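Local coordinates for nitrate regulatory protein (Klebsiella oxytoca, PDB 4AKK) that responds to nitrate and nitrite by binding the factor-independent terminator in the nasF operon leader RNA, which leads to transcription antitermination, at residues A[41-44]-A[45-48]; A[50-53]-A[54-57]; A[104-107]-A[108-112]; A[218-221]-A[222-226]; A[392-395]-A[396-400]. All coordinates share one frame; numbering follows the deposited sequence.

How the contacts relate
The five contacts sample a mostly helical chain, and each joins side chains only a turn apart. Contacts 1 and 2 follow each other on helix 37-52, their centres 14 Å apart, with contact 2 carrying the chain on into helix 56-85. Contact 3 lies on the next helix, 92-117, inside the NIT region; its nearest atoms are about 8 Å from those of contact 2. Contact 4, on helix 217-240 and also in the NIT region, lies across the chain's centre from contact 3. Contact 5, on helix 385-399 of the ANTAR region, touches contact 4 through Val224 and Arg393, so the nitrate-sensing and RNA-binding regions meet there. Contacts 1, 3 and 5 also reach the second subunit.

Contact 1. Residues A[41-44]-A[45-48]; sequences WFAR and ARRL
Two turns of α-helix in the middle of helix 37-52 join residues 41-44 to 45-48, and the side chains of Arg44 and Leu48 meet along one flank, at an i to i+4 spacing. Four successive backbone bonds hold the turns, running from the amides of Ala45, Arg46, Arg47 and Leu48 to the carbonyls of Trp41, Phe42, Ala43 and Arg44; the last, Leu48 N to Arg44 O, measures 2.8 Å. The Arg44 chain runs out extended, with CG anti to the backbone N (chi1 176°), and its guanidinium is overlain on one face by the methyl CD1 of Leu48. That methyl lies 3.6 Å from Arg44 NE, toward the rim of the group and not over its middle. On another side of the helix, Arg47 starts back toward the preceding turn with CG beside its backbone N, and a bend at chi3 (-76°) lays the guanidinium by Ala43. Its NH2 comes to 3.5 Å from the methyl CB of Ala43, and Ala43 O also sits over a face of the guanidinium, off-centre. The polar end of Arg44 is claimed by the second subunit, where NH2 bonds to Ala120 O. In that subunit, Arg117 of helix 92-117 makes a cation-pi contact with Trp41, and Trp126 of helix 122-134 meets Phe42 edge-to-face, so helix 37-52 packs here against both helices across the dimer interface.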
loop_
_atom_site.group_PDB
_atom_site.type_symbol
_atom_site.label_atom_id
_atom_site.label_comp_id
_atom_site.label_asym_id
_atom_site.label_seq_id
_atom_site.Cartn_x
_atom_site.Cartn_y
_atom_site.Cartn_z
ATOM N N TRP A 41 -5.992 26.101 10.242
ATOM C CA TRP A 41 -6.005 24.647 10.096
ATOM C C TRP A 41 -4.752 24.034 10.698
ATOM O O TRP A 41 -4.830 23.031 11.408
ATOM C CB TRP A 41 -6.177 24.233 8.628
ATOM C CG TRP A 41 -7.569 24.476 8.134
ATOM C CD1 TRP A 41 -7.987 25.493 7.326
ATOM C CD2 TRP A 41 -8.734 23.705 8.448
ATOM N NE1 TRP A 41 -9.342 25.396 7.105
ATOM C CE2 TRP A 41 -9.825 24.309 7.786
ATOM C CE3 TRP A 41 -8.961 22.558 9.215
ATOM C CZ2 TRP A 41 -11.120 23.806 7.871
ATOM C CZ3 TRP A 41 -10.244 22.058 9.296
ATOM C CH2 TRP A 41 -11.309 22.682 8.626
ATOM N N PHE A 42 -3.604 24.652 10.430
ATOM C CA PHE A 42 -2.342 24.223 11.029
ATOM C C PHE A 42 -2.379 24.340 12.542
ATOM O O PHE A 42 -1.793 23.530 13.248
ATOM C CB PHE A 42 -1.171 25.039 10.486
ATOM C CG PHE A 42 -0.685 24.586 9.141
ATOM C CD1 PHE A 42 -0.329 23.266 8.922
ATOM C CD2 PHE A 42 -0.580 25.483 8.087
ATOM C CE1 PHE A 42 0.123 22.848 7.680
ATOM C CE2 PHE A 42 -0.126 25.070 6.842
ATOM C CZ PHE A 42 0.225 23.753 6.640
ATOM N N ALA A 43 -3.072 25.357 13.040
ATOM C CA ALA A 43 -3.182 25.559 14.479
ATOM C C ALA A 43 -3.988 24.444 15.132
ATOM O O ALA A 43 -3.636 23.966 16.208
ATOM C CB ALA A 43 -3.800 26.917 14.786
ATOM N N ARG A 44 -5.072 24.029 14.488
ATOM C CA ARG A 44 -5.878 22.945 15.036
ATOM C C ARG A 44 -5.140 21.608 14.979
ATOM O O ARG A 44 -5.235 20.802 15.902
ATOM C CB ARG A 44 -7.233 22.834 14.336
ATOM C CG ARG A 44 -8.029 21.643 14.829
ATOM C CD ARG A 44 -9.351 21.490 14.121
ATOM N NE ARG A 44 -9.950 20.187 14.395
ATOM C CZ ARG A 44 -10.472 19.835 15.569
ATOM N NH1 ARG A 44 -10.463 20.688 16.588
ATOM N NH2 ARG A 44 -10.998 18.627 15.729
ATOM N N ALA A 45 -4.406 21.373 13.896
ATOM C CA ALA A 45 -3.617 20.151 13.782
ATOM C C ALA A 45 -2.617 20.051 14.929
ATOM O O ALA A 45 -2.602 19.060 15.658
ATOM C CB ALA A 45 -2.902 20.086 12.447
ATOM N N ARG A 46 -1.793 21.082 15.089
ATOM C CA ARG A 46 -0.781 21.102 16.136
ATOM C C ARG A 46 -1.434 20.889 17.480
ATOM O O ARG A 46 -0.938 20.131 18.308
ATOM C CB ARG A 46 -0.037 22.438 16.163
ATOM C CG ARG A 46 0.741 22.792 14.908
ATOM C CD ARG A 46 1.343 24.198 15.043
ATOM N NE ARG A 46 0.377 25.149 15.599
ATOM C CZ ARG A 46 0.277 25.456 16.893
ATOM N NH1 ARG A 46 1.097 24.899 17.778
ATOM N NH2 ARG A 46 -0.641 26.323 17.304
ATOM N N ARG A 47 -2.552 21.571 17.700
ATOM C CA ARG A 47 -3.272 21.437 18.956
ATOM C C ARG A 47 -3.759 20.005 19.187
ATOM O O ARG A 47 -3.646 19.481 20.294
ATOM C CB ARG A 47 -4.414 22.453 19.046
ATOM C CG ARG A 47 -3.921 23.880 19.304
ATOM C CD ARG A 47 -5.052 24.824 19.708
ATOM N NE ARG A 47 -5.884 25.213 18.571
ATOM C CZ ARG A 47 -5.748 26.350 17.893
ATOM N NH1 ARG A 47 -4.810 27.224 18.240
ATOM N NH2 ARG A 47 -6.550 26.612 16.868
ATOM N N LEU A 48 -4.276 19.363 18.143
ATOM C CA LEU A 48 -4.729 17.976 18.261
ATOM C C LEU A 48 -3.551 17.054 18.545
ATOM O O LEU A 48 -3.634 16.160 19.388
ATOM C CB LEU A 48 -5.448 17.523 16.990
ATOM C CG LEU A 48 -6.910 17.944 16.844
ATOM C CD1 LEU A 48 -7.360 17.842 15.397
ATOM C CD2 LEU A 48 -7.797 17.104 17.758
#

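Contact 2. Residues A[50-53]-A[54-57]; sequences KQQL and HQLA
His54 is tied to Gln51 twice over. Its amide N and its ring ND1 both donate to Gln51 O, at 3.2 Å from His54 N and 3.1 Å from His54 ND1, and both come from the same face of the carbonyl plane. The ring can double back in this way because CG stands beside the backbone N (chi1 -66°). The ring bond is the more bent, with 140° at the hydrogen, and the carbonyl oxygen lies at the ring's edge. Gln55 comes next. Its amide bonds to Gln52 O, 3.0 Å from Gln55 N, and its CG rests 4.0 Å from Gln52 NE2 where the two bent glutamine chains pass each other, their amide planes 22° apart. Their polar ends have other partners: Gln52 NE2 bonds to Ser176 O and Gln55 OE1 to Gln58 NE2. Bonds of this i to i+3, 3-10-like spacing occur where helix 37-52 gives way to helix 56-85. Leu56 N then makes a weak bond to Leu53 O. The two leucine side chains lie side by side and point the same way, CD2 of Leu53 being 4.0 Å from CD2 of Leu56, and both pack on Leu311 of helix 277-312. Finally, a water accepts from Ala57 N and donates to Leu53 O, its oxygen 2.7 Å from Leu53 O, linking successive turns.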
loop_
_atom_site.group_PDB
_atom_site.type_symbol
_atom_site.label_atom_id
_atom_site.label_comp_id
_atom_site.label_asym_id
_atom_site.label_seq_id
_atom_site.Cartn_x
_atom_site.Cartn_y
_atom_site.Cartn_z
ATOM N N LYS A 50 -0.721 17.833 19.975
ATOM C CA LYS A 50 -0.322 18.099 21.358
ATOM C C LYS A 50 -1.140 17.268 22.332
ATOM O O LYS A 50 -0.604 16.711 23.285
ATOM C CB LYS A 50 -0.494 19.585 21.698
ATOM C CG LYS A 50 0.772 20.420 21.589
ATOM C CD LYS A 50 1.661 20.227 22.811
ATOM C CE LYS A 50 2.862 21.173 22.799
ATOM N NZ LYS A 50 2.487 22.587 23.102
ATOM N N GLN A 51 -2.445 17.206 22.090
ATOM C CA GLN A 51 -3.353 16.437 22.927
ATOM C C GLN A 51 -3.027 14.946 22.863
ATOM O O GLN A 51 -3.082 14.242 23.873
ATOM C CB GLN A 51 -4.797 16.685 22.490
ATOM C CG GLN A 51 -5.822 15.853 23.238
ATOM C CD GLN A 51 -7.214 15.953 22.631
ATOM O OE1 GLN A 51 -7.474 16.803 21.775
ATOM N NE2 GLN A 51 -8.116 15.083 23.075
ATOM N N GLN A 52 -2.678 14.472 21.672
ATOM C CA GLN A 52 -2.324 13.070 21.471
ATOM C C GLN A 52 -1.076 12.638 22.242
ATOM O O GLN A 52 -0.880 11.450 22.481
ATOM C CB GLN A 52 -2.149 12.762 19.978
ATOM C CG GLN A 52 -3.441 12.426 19.270
ATOM C CD GLN A 52 -4.283 11.433 20.057
ATOM O OE1 GLN A 52 -5.184 11.821 20.808
ATOM N NE2 GLN A 52 -3.983 10.146 19.901
ATOM N N LEU A 53 -0.231 13.592 22.623
ATOM C CA LEU A 53 0.971 13.269 23.396
ATOM C C LEU A 53 0.612 12.467 24.647
ATOM O O LEU A 53 1.431 11.700 25.170
ATOM C CB LEU A 53 1.728 14.540 23.805
ATOM C CG LEU A 53 2.524 15.344 22.768
ATOM C CD1 LEU A 53 3.056 16.636 23.380
ATOM C CD2 LEU A 53 3.667 14.534 22.192
ATOM N N HIS A 54 -0.616 12.644 25.121
ATOM C CA HIS A 54 -1.052 12.033 26.374
ATOM C C HIS A 54 -1.382 10.547 26.242
ATOM O O HIS A 54 -1.477 9.838 27.245
ATOM C CB HIS A 54 -2.247 12.795 26.956
ATOM C CG HIS A 54 -1.915 14.189 27.386
ATOM N ND1 HIS A 54 -2.355 15.305 26.705
ATOM C CD2 HIS A 54 -1.167 14.649 28.417
ATOM C CE1 HIS A 54 -1.901 16.390 27.303
ATOM N NE2 HIS A 54 -1.176 16.021 28.345
ATOM N N GLN A 55 -1.554 10.083 25.008
ATOM C CA GLN A 55 -1.839 8.675 24.757
ATOM C C GLN A 55 -0.567 7.867 24.505
ATOM O O GLN A 55 -0.589 6.638 24.525
ATOM C CB GLN A 55 -2.794 8.532 23.577
ATOM C CG GLN A 55 -4.110 9.264 23.761
ATOM C CD GLN A 55 -4.872 8.809 25.001
ATOM O OE1 GLN A 55 -4.689 7.690 25.492
ATOM N NE2 GLN A 55 -5.742 9.674 25.504
ATOM N N LEU A 56 0.541 8.569 24.284
ATOM C CA LEU A 56 1.814 7.940 23.940
ATOM C C LEU A 56 2.278 6.846 24.890
ATOM O O LEU A 56 2.779 5.804 24.459
ATOM C CB LEU A 56 2.908 8.996 23.839
ATOM C CG LEU A 56 3.373 9.312 22.426
ATOM C CD1 LEU A 56 2.189 9.460 21.502
ATOM C CD2 LEU A 56 4.246 10.556 22.429
ATOM N N ALA A 57 2.143 7.091 26.186
ATOM C CA ALA A 57 2.646 6.144 27.170
ATOM C C ALA A 57 1.899 4.813 27.093
ATOM O O ALA A 57 2.510 3.745 27.145
ATOM C CB ALA A 57 2.564 6.735 28.580
HETATM O O HOH W 1 1.997 9.784 27.049
#

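Contact 3. Residues A[104-107]-A[108-112]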
loop_
_atom_site.group_PDB
_atom_site.type_symbol
_atom_site.label_atom_id
_atom_site.label_comp_id
_atom_site.label_asym_id
_atom_site.label_seq_id
_atom_site.Cartn_x
_atom_site.Cartn_y
_atom_site.Cartn_z
ATOM N N GLU A 104 1.561 -15.369 32.415
ATOM C CA GLU A 104 2.099 -14.184 33.072
ATOM C C GLU A 104 2.023 -12.951 32.172
ATOM O O GLU A 104 1.642 -11.867 32.624
ATOM C CB GLU A 104 3.541 -14.447 33.503
ATOM C CG GLU A 104 4.386 -13.209 33.762
ATOM C CD GLU A 104 5.788 -13.568 34.224
ATOM O OE1 GLU A 104 5.935 -14.626 34.873
ATOM O OE2 GLU A 104 6.737 -12.806 33.936
ATOM N N GLN A 105 2.376 -13.108 30.898
ATOM C CA GLN A 105 2.291 -11.983 29.969
ATOM C C GLN A 105 0.846 -11.627 29.592
ATOM O O GLN A 105 0.537 -10.467 29.335
ATOM C CB GLN A 105 3.125 -12.237 28.707
ATOM C CG GLN A 105 4.617 -12.373 28.972
ATOM C CD GLN A 105 5.198 -11.175 29.707
ATOM O OE1 GLN A 105 4.650 -10.071 29.656
ATOM N NE2 GLN A 105 6.314 -11.390 30.398
ATOM N N LEU A 106 -0.034 -12.622 29.548
ATOM C CA LEU A 106 -1.440 -12.374 29.237
ATOM C C LEU A 106 -2.039 -11.385 30.226
ATOM O O LEU A 106 -2.778 -10.468 29.857
ATOM C CB LEU A 106 -2.234 -13.679 29.274
ATOM C CG LEU A 106 -2.371 -14.445 27.958
ATOM C CD1 LEU A 106 -3.084 -15.788 28.179
ATOM C CD2 LEU A 106 -3.090 -13.597 26.916
ATOM N N THR A 107 -1.733 -11.606 31.498
ATOM C CA THR A 107 -2.142 -10.707 32.562
ATOM C C THR A 107 -1.677 -9.283 32.294
ATOM O O THR A 107 -2.460 -8.342 32.385
ATOM C CB THR A 107 -1.549 -11.171 33.901
ATOM O OG1 THR A 107 -1.988 -12.507 34.161
ATOM C CG2 THR A 107 -1.981 -10.249 35.042
ATOM N N ARG A 108 -0.394 -9.130 31.977
ATOM C CA ARG A 108 0.158 -7.818 31.677
ATOM C C ARG A 108 -0.480 -7.220 30.417
ATOM O O ARG A 108 -0.720 -6.016 30.351
ATOM C CB ARG A 108 1.668 -7.908 31.491
ATOM C CG ARG A 108 2.461 -8.239 32.767
ATOM C CD ARG A 108 3.897 -8.619 32.412
ATOM N NE ARG A 108 4.814 -8.529 33.544
ATOM C CZ ARG A 108 5.592 -7.475 33.789
ATOM N NH1 ARG A 108 5.560 -6.419 32.982
ATOM N NH2 ARG A 108 6.400 -7.474 34.843
ATOM N N PHE A 109 -0.743 -8.064 29.423
ATOM C CA PHE A 109 -1.377 -7.630 28.174
ATOM C C PHE A 109 -2.786 -7.112 28.435
ATOM O O PHE A 109 -3.174 -6.047 27.937
ATOM C CB PHE A 109 -1.421 -8.787 27.169
ATOM C CG PHE A 109 -2.301 -8.532 25.963
ATOM C CD1 PHE A 109 -1.915 -7.627 24.975
ATOM C CD2 PHE A 109 -3.494 -9.217 25.802
ATOM C CE1 PHE A 109 -2.714 -7.399 23.858
ATOM C CE2 PHE A 109 -4.311 -8.993 24.686
ATOM C CZ PHE A 109 -3.917 -8.087 23.712
ATOM N N TYR A 110 -3.551 -7.882 29.207
ATOM C CA TYR A 110 -4.930 -7.521 29.537
ATOM C C TYR A 110 -4.959 -6.217 30.339
ATOM O O TYR A 110 -5.871 -5.401 30.187
ATOM C CB TYR A 110 -5.620 -8.652 30.311
ATOM C CG TYR A 110 -6.078 -9.831 29.458
ATOM C CD1 TYR A 110 -6.699 -9.629 28.237
ATOM C CD2 TYR A 110 -5.907 -11.143 29.891
ATOM C CE1 TYR A 110 -7.124 -10.691 27.461
ATOM C CE2 TYR A 110 -6.332 -12.216 29.120
ATOM C CZ TYR A 110 -6.941 -11.980 27.906
ATOM O OH TYR A 110 -7.372 -13.027 27.125
ATOM N N ALA A 111 -3.947 -6.023 31.183
ATOM C CA ALA A 111 -3.815 -4.793 31.957
ATOM C C ALA A 111 -3.541 -3.599 31.043
ATOM O O ALA A 111 -4.186 -2.551 31.162
ATOM C CB ALA A 111 -2.710 -4.932 32.993
ATOM N N ALA A 112 -2.587 -3.760 30.128
ATOM C CA ALA A 112 -2.249 -2.695 29.187
ATOM C C ALA A 112 -3.430 -2.319 28.285
ATOM O O ALA A 112 -3.436 -1.240 27.693
ATOM C CB ALA A 112 -1.034 -3.072 28.354
#
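Local contacts along one α-helix, 92-117, join 104-107 to 108-112 through backbone bonds and side chains lying side by side, on a largely exposed part of the nitrate-sensing NIT region. Gln105 and Arg108 make one such pair. Their side chains point the same way, and Gln105 OE1 approaches the aliphatic CD of Arg108 at 3.2 Å, while the amide and guanidinium planes stand 41° apart. A bend at chi2 (-55°) in Gln105 carries its amide back along the arginine, whose own chain is extended from CG to NE. The carboxylate of Glu104 is nearby too, its OE2 4.7 Å from Arg108 NE, which may give some electrostatic attraction although the two are not in contact.

The backbone is bonded unevenly along this turn. Phe109 N to Gln105 O is short at 2.7 Å, and Tyr110 N to Leu106 O measures 2.8 Å, whereas Arg108 N to Glu104 O is stretched and weak. Helix 56-85 supplies neighbours on one side, with Gln65 against Gln105 and Arg108, and Ile66 against Phe109. Leu135 packs on Leu106, Phe109 and Tyr110, and Glu37 of the second subunit touches Tyr110. Leu106 and Tyr110 also lie side by side, pointing the same way. CG beside the backbone N (chi1 -77°) sets the tyrosine ring near the preceding turn, with Tyr110 CD2 3.2 Å from Leu106 O and Tyr110 CE2 4.2 Å from the methyl CD2 of Leu106.

Contact 4. Residues A[218-221]-A[222-226]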
loop_
_atom_site.group_PDB
_atom_site.type_symbol
_atom_site.label_atom_id
_atom_site.label_comp_id
_atom_site.label_asym_id
_atom_site.label_seq_id
_atom_site.Cartn_x
_atom_site.Cartn_y
_atom_site.Cartn_z
ATOM N N GLU A 218 4.973 -29.241 -1.066
ATOM C CA GLU A 218 4.119 -28.327 -0.317
ATOM C C GLU A 218 4.849 -27.656 0.858
ATOM O O GLU A 218 4.898 -26.432 0.956
ATOM C CB GLU A 218 2.909 -29.111 0.204
ATOM C CG GLU A 218 2.010 -28.338 1.142
ATOM C CD GLU A 218 1.305 -27.207 0.442
ATOM O OE1 GLU A 218 0.855 -27.425 -0.702
ATOM O OE2 GLU A 218 1.197 -26.107 1.026
ATOM N N LEU A 219 5.397 -28.475 1.753
ATOM C CA LEU A 219 6.129 -27.982 2.919
ATOM C C LEU A 219 7.307 -27.123 2.483
ATOM O O LEU A 219 7.555 -26.052 3.039
ATOM C CB LEU A 219 6.600 -29.153 3.796
ATOM C CG LEU A 219 7.282 -28.797 5.118
ATOM C CD1 LEU A 219 6.356 -27.962 5.988
ATOM C CD2 LEU A 219 7.738 -30.062 5.870
ATOM N N ARG A 220 8.020 -27.584 1.465
ATOM C CA ARG A 220 9.111 -26.811 0.911
ATOM C C ARG A 220 8.684 -25.417 0.400
ATOM O O ARG A 220 9.409 -24.430 0.579
ATOM C CB ARG A 220 9.826 -27.606 -0.190
ATOM C CG ARG A 220 10.897 -26.778 -0.906
ATOM C CD ARG A 220 11.674 -27.595 -1.927
ATOM N NE ARG A 220 10.905 -27.840 -3.137
ATOM C CZ ARG A 220 11.394 -28.431 -4.224
ATOM N NH1 ARG A 220 12.653 -28.850 -4.243
ATOM N NH2 ARG A 220 10.622 -28.612 -5.290
ATOM N N GLN A 221 7.525 -25.325 -0.253
ATOM C CA GLN A 221 7.084 -24.016 -0.749
ATOM C C GLN A 221 6.746 -23.104 0.439
ATOM O O GLN A 221 7.145 -21.942 0.471
ATOM C CB GLN A 221 5.900 -24.140 -1.728
ATOM C CG GLN A 221 5.564 -22.840 -2.475
ATOM C CD GLN A 221 6.676 -22.358 -3.408
ATOM O OE1 GLN A 221 7.101 -23.073 -4.319
ATOM N NE2 GLN A 221 7.143 -21.134 -3.184
ATOM N N GLN A 222 6.045 -23.650 1.429
ATOM C CA GLN A 222 5.708 -22.893 2.627
ATOM C C GLN A 222 6.972 -22.413 3.349
ATOM O O GLN A 222 7.015 -21.306 3.883
ATOM C CB GLN A 222 4.869 -23.745 3.578
ATOM C CG GLN A 222 3.501 -24.149 3.028
ATOM C CD GLN A 222 2.721 -25.002 4.022
ATOM O OE1 GLN A 222 3.132 -25.162 5.168
ATOM N NE2 GLN A 222 1.595 -25.555 3.586
ATOM N N LEU A 223 8.001 -23.249 3.363
ATOM C CA LEU A 223 9.234 -22.884 4.048
ATOM C C LEU A 223 9.889 -21.737 3.298
ATOM O O LEU A 223 10.197 -20.691 3.863
ATOM C CB LEU A 223 10.185 -24.082 4.143
ATOM C CG LEU A 223 11.585 -23.788 4.684
ATOM C CD1 LEU A 223 11.506 -23.300 6.142
ATOM C CD2 LEU A 223 12.442 -25.045 4.582
ATOM N N VAL A 224 10.095 -21.947 2.006
ATOM C CA VAL A 224 10.627 -20.918 1.146
ATOM C C VAL A 224 9.860 -19.601 1.305
ATOM O O VAL A 224 10.460 -18.528 1.325
ATOM C CB VAL A 224 10.561 -21.376 -0.327
ATOM C CG1 VAL A 224 10.755 -20.199 -1.275
ATOM C CG2 VAL A 224 11.595 -22.473 -0.579
ATOM N N ASP A 225 8.536 -19.686 1.398
ATOM C CA ASP A 225 7.710 -18.481 1.467
ATOM C C ASP A 225 7.957 -17.735 2.783
ATOM O O ASP A 225 7.925 -16.511 2.828
ATOM C CB ASP A 225 6.213 -18.814 1.333
ATOM C CG ASP A 225 5.833 -19.385 -0.042
ATOM O OD1 ASP A 225 6.534 -19.125 -1.053
ATOM O OD2 ASP A 225 4.805 -20.108 -0.090
ATOM N N ARG A 226 8.190 -18.481 3.854
ATOM C CA ARG A 226 8.476 -17.880 5.156
ATOM C C ARG A 226 9.831 -17.204 5.120
ATOM O O ARG A 226 10.021 -16.136 5.704
ATOM C CB ARG A 226 8.451 -18.935 6.265
ATOM C CG ARG A 226 7.109 -19.631 6.448
ATOM C CD ARG A 226 5.982 -18.640 6.309
ATOM N NE ARG A 226 4.660 -19.204 6.561
ATOM C CZ ARG A 226 3.937 -19.869 5.662
ATOM N NH1 ARG A 226 4.420 -20.109 4.446
ATOM N NH2 ARG A 226 2.736 -20.318 5.992
#
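Glu218 and Gln222 meet through one short hydrogen bond, 2.6 Å from Gln222 NE2 to Glu218 OE2. The glutamine chain is extended beyond CG and the glutamate is bent at chi2, which brings the two ends together with carboxylate and amide planes 71° apart. The bond uses the anti lone pair of OE2. Further along, Gln221 reaches Asp225 in the same i to i+4 fashion: Gln221 NE2 donates to Asp225 OD1 at 3.0 Å, with 162° at the hydrogen. The oxygen lies in the plane of the glutamine amide, but the donor meets OD1 on its syn side and 32° out of the carboxylate plane. Asp225 turns back along the helix, as CG beside the backbone N allows, so that OD2 also stands 3.0 Å from Gln221 O, a pair of acceptors that would be expected to repel somewhat.

Second-shell partners hold these groups from the ANTAR side. Arg367 makes a salt bridge to Glu218 OE1, and Trp389 NE1 donates to Gln221 OE1, so that both ends of that buried amide are bonded. Arg220, next to Gln221, makes a salt bridge to Glu386 and a cation-pi contact with Trp389. Side-chain hydrogen bonds of i to i+4 spacing, in addition to those of the backbone, are a familiar feature of α-helices; here, on helix 217-240, they lie where the NIT and ANTAR regions meet.

Contact 5. Residues A[392-395]-A[396-400]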
loop_
_atom_site.group_PDB
_atom_site.type_symbol
_atom_site.label_atom_id
_atom_site.label_comp_id
_atom_site.label_asym_id
_atom_site.label_seq_id
_atom_site.Cartn_x
_atom_site.Cartn_y
_atom_site.Cartn_z
ATOM N N LEU A 392 13.785 -20.279 -10.444
ATOM C CA LEU A 392 12.942 -19.222 -9.896
ATOM C C LEU A 392 13.338 -18.867 -8.453
ATOM O O LEU A 392 13.452 -17.690 -8.101
ATOM C CB LEU A 392 11.465 -19.649 -9.978
ATOM C CG LEU A 392 10.912 -19.833 -11.405
ATOM C CD1 LEU A 392 9.547 -20.514 -11.418
ATOM C CD2 LEU A 392 10.829 -18.515 -12.148
ATOM N N ARG A 393 13.544 -19.890 -7.625
ATOM C CA ARG A 393 13.975 -19.702 -6.235
ATOM C C ARG A 393 15.326 -19.004 -6.186
ATOM O O ARG A 393 15.556 -18.111 -5.359
ATOM C CB ARG A 393 14.005 -21.046 -5.483
ATOM C CG ARG A 393 14.981 -21.143 -4.285
ATOM C CD ARG A 393 14.531 -20.352 -3.048
ATOM N NE ARG A 393 15.382 -20.599 -1.878
ATOM C CZ ARG A 393 15.213 -20.048 -0.677
ATOM N NH1 ARG A 393 14.224 -19.192 -0.470
ATOM N NH2 ARG A 393 16.035 -20.354 0.330
ATOM N N LYS A 394 16.209 -19.390 -7.101
ATOM C CA LYS A 394 17.521 -18.766 -7.182
ATOM C C LYS A 394 17.393 -17.284 -7.500
ATOM O O LYS A 394 17.989 -16.453 -6.819
ATOM C CB LYS A 394 18.400 -19.458 -8.226
ATOM C CG LYS A 394 19.797 -18.849 -8.340
ATOM C CD LYS A 394 20.672 -19.616 -9.323
ATOM C CE LYS A 394 19.912 -19.957 -10.605
ATOM N NZ LYS A 394 19.398 -18.751 -11.328
ATOM N N MET A 395 16.619 -16.948 -8.532
ATOM C CA MET A 395 16.440 -15.540 -8.900
ATOM C C MET A 395 15.847 -14.734 -7.743
ATOM O O MET A 395 16.158 -13.564 -7.577
ATOM C CB MET A 395 15.580 -15.390 -10.162
ATOM C CG MET A 395 16.373 -15.295 -11.470
ATOM S SD MET A 395 15.332 -15.280 -12.962
ATOM C CE MET A 395 14.889 -17.004 -13.007
ATOM N N ALA A 396 15.010 -15.381 -6.933
ATOM C CA ALA A 396 14.333 -14.711 -5.827
ATOM C C ALA A 396 15.303 -14.343 -4.708
ATOM O O ALA A 396 15.185 -13.276 -4.128
ATOM C CB ALA A 396 13.211 -15.579 -5.287
ATOM N N MET A 397 16.232 -15.250 -4.399
ATOM C CA MET A 397 17.295 -14.998 -3.431
ATOM C C MET A 397 18.181 -13.867 -3.932
ATOM O O MET A 397 18.442 -12.904 -3.214
ATOM C CB MET A 397 18.162 -16.251 -3.211
ATOM C CG MET A 397 17.457 -17.459 -2.563
ATOM S SD MET A 397 18.540 -18.870 -2.151
ATOM C CE MET A 397 18.932 -19.525 -3.764
ATOM N N ASP A 398 18.637 -13.991 -5.174
ATOM C CA ASP A 398 19.588 -13.042 -5.737
ATOM C C ASP A 398 18.986 -11.649 -5.874
ATOM O O ASP A 398 19.680 -10.654 -5.729
ATOM C CB ASP A 398 20.107 -13.533 -7.094
ATOM C CG ASP A 398 20.968 -14.786 -6.977
ATOM O OD1 ASP A 398 21.171 -15.276 -5.841
ATOM O OD2 ASP A 398 21.446 -15.282 -8.023
ATOM N N LYS A 399 17.688 -11.579 -6.140
ATOM C CA LYS A 399 17.025 -10.293 -6.321
ATOM C C LYS A 399 16.305 -9.830 -5.062
ATOM O O LYS A 399 15.709 -8.753 -5.054
ATOM C CB LYS A 399 16.043 -10.366 -7.488
ATOM C CG LYS A 399 16.718 -10.404 -8.852
ATOM C CD LYS A 399 17.363 -9.054 -9.147
ATOM C CE LYS A 399 18.285 -9.126 -10.347
ATOM N NZ LYS A 399 18.929 -7.806 -10.599
ATOM N N ASN A 400 16.360 -10.638 -4.001
ATOM C CA ASN A 400 15.661 -10.306 -2.760
ATOM C C ASN A 400 14.169 -10.066 -2.996
ATOM O O ASN A 400 13.586 -9.111 -2.483
ATOM C CB ASN A 400 16.276 -9.067 -2.113
ATOM C CG ASN A 400 17.772 -9.219 -1.853
ATOM O OD1 ASN A 400 18.237 -10.253 -1.368
ATOM N ND2 ASN A 400 18.529 -8.181 -2.174
#
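Met397 lays its thioether over one face of the Arg393 guanidinium, the two side chains crossing at about a right angle. The sulfur SD of Met397 is 3.6 Å from Arg393 NE, and CG of the methionine also lies above the plane, displaced toward the rim. The arginine meets it by bending at chi2 (73°), after which the rest of the chain runs straight, so the flat end is carried beside the next turn. Met397 is bent at chi3 (-71°), which folds its methyl CE back to 3.8 Å from Lys394 CA. A similar i to i+4 relation brings Asp398 beside Lys394, here with light contact: OD2 of Asp398 is 3.9 Å from CG of Lys394, while Lys394 NZ is 5.2 Å from the same oxygen.

Backbone bonds from Ala396, Met397, Asp398 and Lys399 to the carbonyls four residues earlier continue the helical pattern; Asp398 N to Lys394 O, at 3.0 Å, is straight. The helix then closes in a Schellman motif, with Asn400 at positive phi and its N bonded to Met397 O at 3.2 Å. This is helix 385-399 of the ANTAR domain. Leu392 and Ala396 pack on Ile406 of helix 403-412, Arg393 touches Val224 of helix 217-240, and Met395 reaches Leu416 of the second subunit. Arg393 NH1 has a long, weak ion pair with Asp228. Contact across the guanidinium face leaves the in-plane N-H bonds able to point to other partners, and the interaction with the polarisable sulfur is probably dispersive and weakly electrostatic.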